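Local coordinates for protein L-ribulose 3-epimerase (Mesorhizobium loti, PDB 3VYL) that catalyses the epimerisation of ketoses at C3, probably manganese-dependent, acting efficiently on L-ribulose and less well on D-psicose and D-tagatose, at residues G208-G213 / T217-F222; R151-L156 / T181-I186. All blocks are in the same frame, centred on the assembly; numbering follows the deposited sequence.

Contact 1 of 2, residues G208-G213 / T217-F222; sequences GESHRG and TGNIDF
The loop that follows strand 202-207 of the TIM barrel folds back on itself before helix 222-231, bringing Glu209 against Gly218. The Glu209 chain bends at chi2 (57°), which lays its carboxylate against the backbone of 217-220. There OE1 accepts the N-H of Ile220 (3.1 Å), met on the syn side 26° out of the carboxylate plane, while its anti lone pair takes Ser210 N (2.7 Å). Glu209 OE2 receives a weak bond from Gly218 N, and water 1 lies between it and Ile220 O. Beside the carboxylate, Ser210 OG accepts an almost straight bond from Asn219 N (2.7 Å, 174°). His211 is held at both ring nitrogens: ND1 accepts Gly213 N in the ring plane, and NE2 donates to Thr217 O (2.7 Å), reaching that carbonyl from above its plane. The edge of the Phe222 ring faces Gly208 O, and Ile220 CG2 covers one face. Leu290 of the third subunit packs on His211 and Thr217. Backbone N-H groups from both segments thus meet a buried carboxylate, an arrangement expected to stabilise its negative charge, and NE2 as donor with ND1 as acceptor is consistent with a neutral His211.

Contact 2 of 2, residues R151-L156 / T181-I186; sequences RFESNL and TFHMNI
Glu153 and His183 both place CG anti to their own carbonyl carbon (chi1 -53° and -63°), and from there the extended Glu153 chain carries its carboxylate to the edge of the imidazole. The contact lies beside the manganese site of the TIM barrel, between the loop after strand 143-147 and the short helix 181-187 that follows strand 175-180. Glu153 OE2 sits near the ring plane, 3.5 Å from His183 CE1, and the two side chains cross at about a right angle with carboxylate and ring planes 82° apart. The approach is to a carbon; OE2 remains 4.4 Å from His183 NE2, and no direct hydrogen bond joins the two segments. Instead, both polar ends turn to other partners: Glu153 OE1 is bonded to His111 NE2, and His183 ND1 to Asn150 ND2, while Asn150 ND2 also makes a weak bond to Glu153 OE2. The His183 ring is backed by its helix neighbour, with Phe182 CD2 3.6 Å above the ring plane and over its centre. At the other end of the contact, the Arg151 guanidinium approaches Ile186 O obliquely, NH2 stopping 4.4 Å from that oxygen; Arg151 NE forms a salt bridge with Glu187, and Arg151 NH2 bonds to His211 O of the second subunit. Water 2 bridges the two groups from one side: it donates to Glu153 OE1 at 3.0 Å and lies in the His183 ring plane, 3.4 Å from NE2 in a weak bond.

In the fold
Contact 2 comes first along the chain and closes before contact 1 opens; their centres lie 14 Å apart. Both are built from segments that follow barrel strands: residues 151-156 come after strand 143-147, residues 181-186 after strand 175-180, and both halves of contact 1 after strand 202-207. Helix 181-187 joins them directly: Thr181 OG1 probably bonds to Gly208 O (2.7 Å), and Arg212 lies over Phe182 in a cation-pi contact. The manganese ligands Glu147, Asp180 and His206 lie on these same strands, and Glu241 follows the next, 238-240; both contacts lie near the metal, with the His183 side chain about 4 Å from it (nearest atoms). Both also touch the second subunit, so the metal site lies close to a subunit interface.

Contact 1 of 2, residues G208-G213 / T217-F222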
ATOM      1  N   GLY A 208      -8.774  -0.361 -15.259  1.00 23.66           N
ATOM      2  CA  GLY A 208      -9.722   0.674 -14.880  1.00 22.74           C
ATOM      3  C   GLY A 208      -9.564   0.973 -13.407  1.00 22.08           C
ATOM      4  O   GLY A 208      -9.368   0.064 -12.622  1.00 22.42           O
ATOM      5  N   GLU A 209      -9.638   2.244 -13.032  1.00 21.09           N
ATOM      6  CA  GLU A 209      -9.504   2.652 -11.635  1.00 20.49           C
ATOM      7  C   GLU A 209     -10.749   2.270 -10.803  1.00 20.77           C
ATOM      8  O   GLU A 209     -11.810   1.985 -11.359  1.00 20.63           O
ATOM      9  CB  GLU A 209      -9.223   4.159 -11.563  1.00 20.07           C
ATOM     10  CG  GLU A 209      -8.988   4.705 -10.162  1.00 20.09           C
ATOM     11  CD  GLU A 209      -7.847   4.009  -9.451  1.00 19.69           C
ATOM     12  OE1 GLU A 209      -8.071   2.921  -8.868  1.00 18.20           O
ATOM     13  OE2 GLU A 209      -6.728   4.575  -9.476  1.00 19.91           O
ATOM     14  N   SER A 210     -10.606   2.267  -9.477  1.00 20.46           N
ATOM     15  CA  SER A 210     -11.681   1.887  -8.559  1.00 20.20           C
ATOM     16  C   SER A 210     -13.007   2.622  -8.810  1.00 20.86           C
ATOM     17  O   SER A 210     -14.077   2.028  -8.720  1.00 20.69           O
ATOM     18  CB  SER A 210     -11.219   2.055  -7.108  1.00 20.50           C
ATOM     19  OG  SER A 210     -10.700   3.364  -6.854  1.00 21.49           O
ATOM     20  N   HIS A 211     -12.946   3.912  -9.132  1.00 21.70           N
ATOM     21  CA  HIS A 211     -14.163   4.656  -9.477  1.00 22.43           C
ATOM     22  C   HIS A 211     -14.378   4.799 -10.959  1.00 23.61           C
ATOM     23  O   HIS A 211     -15.300   5.495 -11.377  1.00 25.31           O
ATOM     24  CB  HIS A 211     -14.165   6.029  -8.829  1.00 22.06           C
ATOM     25  CG  HIS A 211     -12.846   6.744  -8.920  1.00 21.79           C
ATOM     26  ND1 HIS A 211     -12.194   6.914 -10.083  1.00 22.14           N
ATOM     27  CD2 HIS A 211     -12.067   7.350  -7.939  1.00 21.71           C
ATOM     28  CE1 HIS A 211     -11.054   7.589  -9.862  1.00 21.96           C
ATOM     29  NE2 HIS A 211     -10.974   7.853  -8.546  1.00 21.42           N
ATOM     30  N   ARG A 212     -13.523   4.147 -11.755  1.00 23.70           N
ATOM     31  CA  ARG A 212     -13.583   4.159 -13.217  1.00 23.49           C
ATOM     32  C   ARG A 212     -13.179   5.490 -13.858  1.00 22.88           C
ATOM     33  O   ARG A 212     -13.466   5.731 -15.024  1.00 23.61           O
ATOM     34  CB  ARG A 212     -14.958   3.689 -13.716  1.00 25.19           C
ATOM     35  CG  ARG A 212     -14.986   2.274 -14.263  1.00 27.22           C
ATOM     36  CD  ARG A 212     -16.356   1.640 -14.036  1.00 31.03           C
ATOM     37  NE  ARG A 212     -16.611   0.371 -14.755  1.00 32.66           N
ATOM     38  CZ  ARG A 212     -15.726  -0.270 -15.509  1.00 33.67           C
ATOM     39  NH1 ARG A 212     -14.498   0.222 -15.661  1.00 35.20           N
ATOM     40  NH2 ARG A 212     -16.065  -1.409 -16.102  1.00 34.75           N
ATOM     41  N   GLY A 213     -12.502   6.347 -13.108  1.00 22.35           N
ATOM     42  CA  GLY A 213     -11.991   7.596 -13.675  1.00 22.37           C
ATOM     43  C   GLY A 213     -10.537   7.507 -14.099  1.00 21.87           C
ATOM     44  O   GLY A 213     -10.091   6.468 -14.592  1.00 20.57           O
ATOM     45  N   THR A 217      -5.981   7.609  -9.531  1.00 22.29           N
ATOM     46  CA  THR A 217      -6.778   8.663  -8.931  1.00 22.03           C
ATOM     47  C   THR A 217      -7.787   8.042  -7.937  1.00 21.47           C
ATOM     48  O   THR A 217      -8.647   8.718  -7.370  1.00 20.32           O
ATOM     49  CB  THR A 217      -7.382   9.489 -10.096  1.00 21.80           C
ATOM     50  OG1 THR A 217      -6.743  10.764 -10.134  1.00 23.68           O
ATOM     51  CG2 THR A 217      -8.835   9.671  -9.993  1.00 21.03           C
ATOM     52  N   GLY A 218      -7.638   6.736  -7.724  1.00 21.16           N
ATOM     53  CA  GLY A 218      -8.551   5.963  -6.900  1.00 21.34           C
ATOM     54  C   GLY A 218      -7.808   5.115  -5.897  1.00 20.86           C
ATOM     55  O   GLY A 218      -6.717   5.474  -5.466  1.00 21.81           O
ATOM     56  N   ASN A 219      -8.396   3.982  -5.540  1.00 20.17           N
ATOM     57  CA  ASN A 219      -7.852   3.149  -4.482  1.00 19.36           C
ATOM     58  C   ASN A 219      -7.139   1.886  -4.925  1.00 19.20           C
ATOM     59  O   ASN A 219      -6.606   1.160  -4.086  1.00 19.21           O
ATOM     60  CB  ASN A 219      -8.953   2.798  -3.490  1.00 19.06           C
ATOM     61  CG  ASN A 219      -9.480   4.020  -2.766  1.00 19.21           C
ATOM     62  OD1 ASN A 219      -8.701   4.804  -2.204  1.00 18.41           O
ATOM     63  ND2 ASN A 219     -10.811   4.200  -2.787  1.00 18.71           N
ATOM     64  N   ILE A 220      -7.119   1.619  -6.227  1.00 19.30           N
ATOM     65  CA  ILE A 220      -6.508   0.382  -6.714  1.00 20.01           C
ATOM     66  C   ILE A 220      -4.989   0.470  -6.630  1.00 20.87           C
ATOM     67  O   ILE A 220      -4.396   1.515  -6.916  1.00 21.21           O
ATOM     68  CB  ILE A 220      -6.981  -0.011  -8.137  1.00 19.80           C
ATOM     69  CG1 ILE A 220      -8.455  -0.454  -8.101  1.00 19.38           C
ATOM     70  CG2 ILE A 220      -6.102  -1.111  -8.722  1.00 19.30           C
ATOM     71  CD1 ILE A 220      -9.047  -0.827  -9.443  1.00 18.82           C
ATOM     72  N   ASP A 221      -4.386  -0.634  -6.196  1.00 21.34           N
ATOM     73  CA  ASP A 221      -2.952  -0.783  -6.125  1.00 22.27           C
ATOM     74  C   ASP A 221      -2.481  -1.312  -7.451  1.00 22.83           C
ATOM     75  O   ASP A 221      -2.435  -2.535  -7.646  1.00 24.60           O
ATOM     76  CB  ASP A 221      -2.608  -1.808  -5.054  1.00 23.40           C
ATOM     77  CG  ASP A 221      -1.133  -1.835  -4.701  1.00 24.31           C
ATOM     78  OD1 ASP A 221      -0.279  -1.311  -5.468  1.00 26.11           O
ATOM     79  OD2 ASP A 221      -0.831  -2.393  -3.624  1.00 25.41           O
ATOM     80  N   PHE A 222      -2.118  -0.414  -8.363  1.00 22.79           N
ATOM     81  CA  PHE A 222      -1.726  -0.835  -9.723  1.00 22.20           C
ATOM     82  C   PHE A 222      -0.332  -1.444  -9.811  1.00 22.82           C
ATOM     83  O   PHE A 222      -0.098  -2.316 -10.636  1.00 23.94           O
ATOM     84  CB  PHE A 222      -1.909   0.289 -10.743  1.00 21.00           C
ATOM     85  CG  PHE A 222      -3.342   0.511 -11.124  1.00 20.68           C
ATOM     86  CD1 PHE A 222      -4.041   1.609 -10.643  1.00 20.42           C
ATOM     87  CD2 PHE A 222      -4.007  -0.405 -11.933  1.00 19.92           C
ATOM     88  CE1 PHE A 222      -5.373   1.795 -10.977  1.00 20.08           C
ATOM     89  CE2 PHE A 222      -5.332  -0.217 -12.273  1.00 19.93           C
ATOM     90  CZ  PHE A 222      -6.016   0.885 -11.794  1.00 19.74           C
TER
HETATM   91  O   HOH W   1      -4.623   4.005  -7.682  1.00 30.33           O

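Contact 2 of 2, residues R151-L156 / T181-I186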
ATOM      1  N   ARG A 151     -20.660  -8.188  -8.319  1.00 21.52           N
ATOM      2  CA  ARG A 151     -21.983  -8.695  -7.959  1.00 20.96           C
ATOM      3  C   ARG A 151     -23.164  -7.965  -8.599  1.00 21.51           C
ATOM      4  O   ARG A 151     -24.175  -8.592  -8.891  1.00 21.50           O
ATOM      5  CB  ARG A 151     -22.142  -8.671  -6.451  1.00 20.51           C
ATOM      6  CG  ARG A 151     -21.902  -7.312  -5.827  1.00 20.35           C
ATOM      7  CD  ARG A 151     -21.594  -7.456  -4.358  1.00 20.35           C
ATOM      8  NE  ARG A 151     -20.359  -8.207  -4.127  1.00 19.95           N
ATOM      9  CZ  ARG A 151     -19.877  -8.485  -2.921  1.00 19.84           C
ATOM     10  NH1 ARG A 151     -20.531  -8.079  -1.827  1.00 19.74           N
ATOM     11  NH2 ARG A 151     -18.746  -9.165  -2.805  1.00 19.01           N
ATOM     12  N   PHE A 152     -23.028  -6.652  -8.791  1.00 22.05           N
ATOM     13  CA  PHE A 152     -24.096  -5.810  -9.339  1.00 22.74           C
ATOM     14  C   PHE A 152     -24.234  -5.867 -10.860  1.00 24.80           C
ATOM     15  O   PHE A 152     -25.212  -5.352 -11.403  1.00 26.19           O
ATOM     16  CB  PHE A 152     -23.923  -4.347  -8.903  1.00 21.76           C
ATOM     17  CG  PHE A 152     -23.815  -4.160  -7.406  1.00 20.78           C
ATOM     18  CD1 PHE A 152     -24.955  -4.199  -6.599  1.00 20.12           C
ATOM     19  CD2 PHE A 152     -22.586  -3.930  -6.816  1.00 20.24           C
ATOM     20  CE1 PHE A 152     -24.866  -4.025  -5.232  1.00 20.27           C
ATOM     21  CE2 PHE A 152     -22.484  -3.758  -5.441  1.00 21.02           C
ATOM     22  CZ  PHE A 152     -23.623  -3.811  -4.644  1.00 20.84           C
ATOM     23  N   GLU A 153     -23.301  -6.496 -11.539  1.00 26.24           N
ATOM     24  CA  GLU A 153     -23.382  -6.618 -12.965  1.00 26.40           C
ATOM     25  C   GLU A 153     -23.637  -8.027 -13.523  1.00 27.88           C
ATOM     26  O   GLU A 153     -24.035  -8.180 -14.637  1.00 28.04           O
ATOM     27  CB  GLU A 153     -22.184  -5.947 -13.571  1.00 26.17           C
ATOM     28  CG  GLU A 153     -22.014  -4.525 -13.092  1.00 27.17           C
ATOM     29  CD  GLU A 153     -21.188  -3.694 -14.005  1.00 27.60           C
ATOM     30  OE1 GLU A 153     -21.143  -4.000 -15.158  1.00 26.71           O
ATOM     31  OE2 GLU A 153     -20.561  -2.744 -13.594  1.00 28.87           O
ATOM     32  N   SER A 154     -23.401  -9.043 -12.728  1.00 27.58           N
ATOM     33  CA  SER A 154     -23.794 -10.377 -13.044  1.00 28.18           C
ATOM     34  C   SER A 154     -23.921 -11.118 -11.753  1.00 29.41           C
ATOM     35  O   SER A 154     -23.362 -10.726 -10.778  1.00 30.01           O
ATOM     36  CB  SER A 154     -22.753 -11.069 -13.886  1.00 28.03           C
ATOM     37  OG  SER A 154     -23.160 -12.361 -14.232  1.00 29.21           O
ATOM     38  N   ASN A 155     -24.652 -12.208 -11.742  1.00 29.52           N
ATOM     39  CA  ASN A 155     -24.714 -12.981 -10.544  1.00 29.69           C
ATOM     40  C   ASN A 155     -23.967 -14.264 -10.603  1.00 30.01           C
ATOM     41  O   ASN A 155     -24.035 -15.044  -9.715  1.00 31.60           O
ATOM     42  CB  ASN A 155     -26.141 -13.190 -10.092  1.00 29.80           C
ATOM     43  CG  ASN A 155     -26.912 -14.073 -10.994  1.00 29.79           C
ATOM     44  OD1 ASN A 155     -26.530 -14.322 -12.085  1.00 29.33           O
ATOM     45  ND2 ASN A 155     -28.010 -14.530 -10.534  1.00 30.39           N
ATOM     46  N   LEU A 156     -23.233 -14.482 -11.664  1.00 29.47           N
ATOM     47  CA  LEU A 156     -22.605 -15.752 -11.831  1.00 30.35           C
ATOM     48  C   LEU A 156     -21.119 -15.758 -11.628  1.00 29.27           C
ATOM     49  O   LEU A 156     -20.647 -16.339 -10.714  1.00 28.38           O
ATOM     50  CB  LEU A 156     -22.932 -16.303 -13.211  1.00 31.33           C
ATOM     51  CG  LEU A 156     -22.876 -17.786 -13.522  1.00 31.37           C
ATOM     52  CD1 LEU A 156     -23.792 -18.558 -12.634  1.00 29.80           C
ATOM     53  CD2 LEU A 156     -23.287 -17.984 -14.950  1.00 32.55           C
ATOM     54  N   THR A 181      -9.677  -4.897 -13.518  1.00 24.09           N
ATOM     55  CA  THR A 181      -9.204  -4.393 -12.238  1.00 23.35           C
ATOM     56  C   THR A 181     -10.298  -3.703 -11.406  1.00 23.43           C
ATOM     57  O   THR A 181     -10.394  -3.921 -10.194  1.00 23.53           O
ATOM     58  CB  THR A 181      -8.001  -3.471 -12.421  1.00 23.83           C
ATOM     59  OG1 THR A 181      -8.392  -2.334 -13.192  1.00 24.88           O
ATOM     60  CG2 THR A 181      -6.867  -4.198 -13.141  1.00 23.82           C
ATOM     61  N   PHE A 182     -11.145  -2.911 -12.062  1.00 23.26           N
ATOM     62  CA  PHE A 182     -12.311  -2.302 -11.417  1.00 21.74           C
ATOM     63  C   PHE A 182     -13.225  -3.343 -10.738  1.00 21.56           C
ATOM     64  O   PHE A 182     -13.656  -3.154  -9.607  1.00 20.81           O
ATOM     65  CB  PHE A 182     -13.098  -1.441 -12.416  1.00 21.36           C
ATOM     66  CG  PHE A 182     -14.481  -1.077 -11.939  1.00 21.96           C
ATOM     67  CD1 PHE A 182     -14.665  -0.036 -11.038  1.00 21.18           C
ATOM     68  CD2 PHE A 182     -15.596  -1.803 -12.365  1.00 21.65           C
ATOM     69  CE1 PHE A 182     -15.924   0.283 -10.586  1.00 21.01           C
ATOM     70  CE2 PHE A 182     -16.855  -1.483 -11.912  1.00 21.09           C
ATOM     71  CZ  PHE A 182     -17.019  -0.438 -11.024  1.00 21.15           C
ATOM     72  N   HIS A 183     -13.507  -4.443 -11.427  1.00 22.18           N
ATOM     73  CA  HIS A 183     -14.325  -5.506 -10.850  1.00 23.11           C
ATOM     74  C   HIS A 183     -13.595  -6.327  -9.813  1.00 23.74           C
ATOM     75  O   HIS A 183     -14.174  -6.733  -8.792  1.00 22.85           O
ATOM     76  CB  HIS A 183     -14.871  -6.392 -11.951  1.00 24.41           C
ATOM     77  CG  HIS A 183     -15.783  -5.668 -12.902  1.00 26.12           C
ATOM     78  ND1 HIS A 183     -16.999  -5.226 -12.539  1.00 28.14           N
ATOM     79  CD2 HIS A 183     -15.615  -5.303 -14.228  1.00 26.80           C
ATOM     80  CE1 HIS A 183     -17.581  -4.605 -13.582  1.00 27.85           C
ATOM     81  NE2 HIS A 183     -16.730  -4.651 -14.613  1.00 28.34           N
ATOM     82  N   MET A 184     -12.305  -6.558 -10.066  1.00 24.30           N
ATOM     83  CA  MET A 184     -11.459  -7.366  -9.194  1.00 24.27           C
ATOM     84  C   MET A 184     -11.313  -6.737  -7.820  1.00 23.32           C
ATOM     85  O   MET A 184     -11.376  -7.434  -6.803  1.00 21.49           O
ATOM     86  CB  MET A 184     -10.076  -7.586  -9.822  1.00 24.95           C
ATOM     87  CG  MET A 184     -10.056  -8.654 -10.909  1.00 25.89           C
ATOM     88  SD  MET A 184      -8.395  -9.195 -11.375  1.00 27.51           S
ATOM     89  CE  MET A 184      -7.840  -7.783 -12.323  1.00 25.84           C
ATOM     90  N   ASN A 185     -11.131  -5.416  -7.797  1.00 23.06           N
ATOM     91  CA  ASN A 185     -10.924  -4.709  -6.540  1.00 22.40           C
ATOM     92  C   ASN A 185     -12.137  -4.810  -5.614  1.00 22.37           C
ATOM     93  O   ASN A 185     -11.995  -4.718  -4.400  1.00 22.79           O
ATOM     94  CB  ASN A 185     -10.539  -3.256  -6.785  1.00 22.74           C
ATOM     95  CG  ASN A 185      -9.680  -2.689  -5.670  1.00 23.95           C
ATOM     96  OD1 ASN A 185      -8.546  -3.130  -5.472  1.00 25.29           O
ATOM     97  ND2 ASN A 185     -10.207  -1.700  -4.940  1.00 22.86           N
ATOM     98  N   ILE A 186     -13.320  -5.023  -6.183  1.00 22.03           N
ATOM     99  CA  ILE A 186     -14.517  -5.195  -5.379  1.00 23.11           C
ATOM    100  C   ILE A 186     -14.672  -6.649  -4.917  1.00 24.70           C
ATOM    101  O   ILE A 186     -15.073  -6.910  -3.777  1.00 26.37           O
ATOM    102  CB  ILE A 186     -15.790  -4.742  -6.129  1.00 23.15           C
ATOM    103  CG1 ILE A 186     -15.740  -3.245  -6.445  1.00 22.76           C
ATOM    104  CG2 ILE A 186     -17.042  -5.060  -5.319  1.00 22.81           C
ATOM    105  CD1 ILE A 186     -16.945  -2.748  -7.212  1.00 22.26           C
TER
HETATM  106  O   HOH W   2     -18.810  -2.968 -16.744  1.00 21.00           O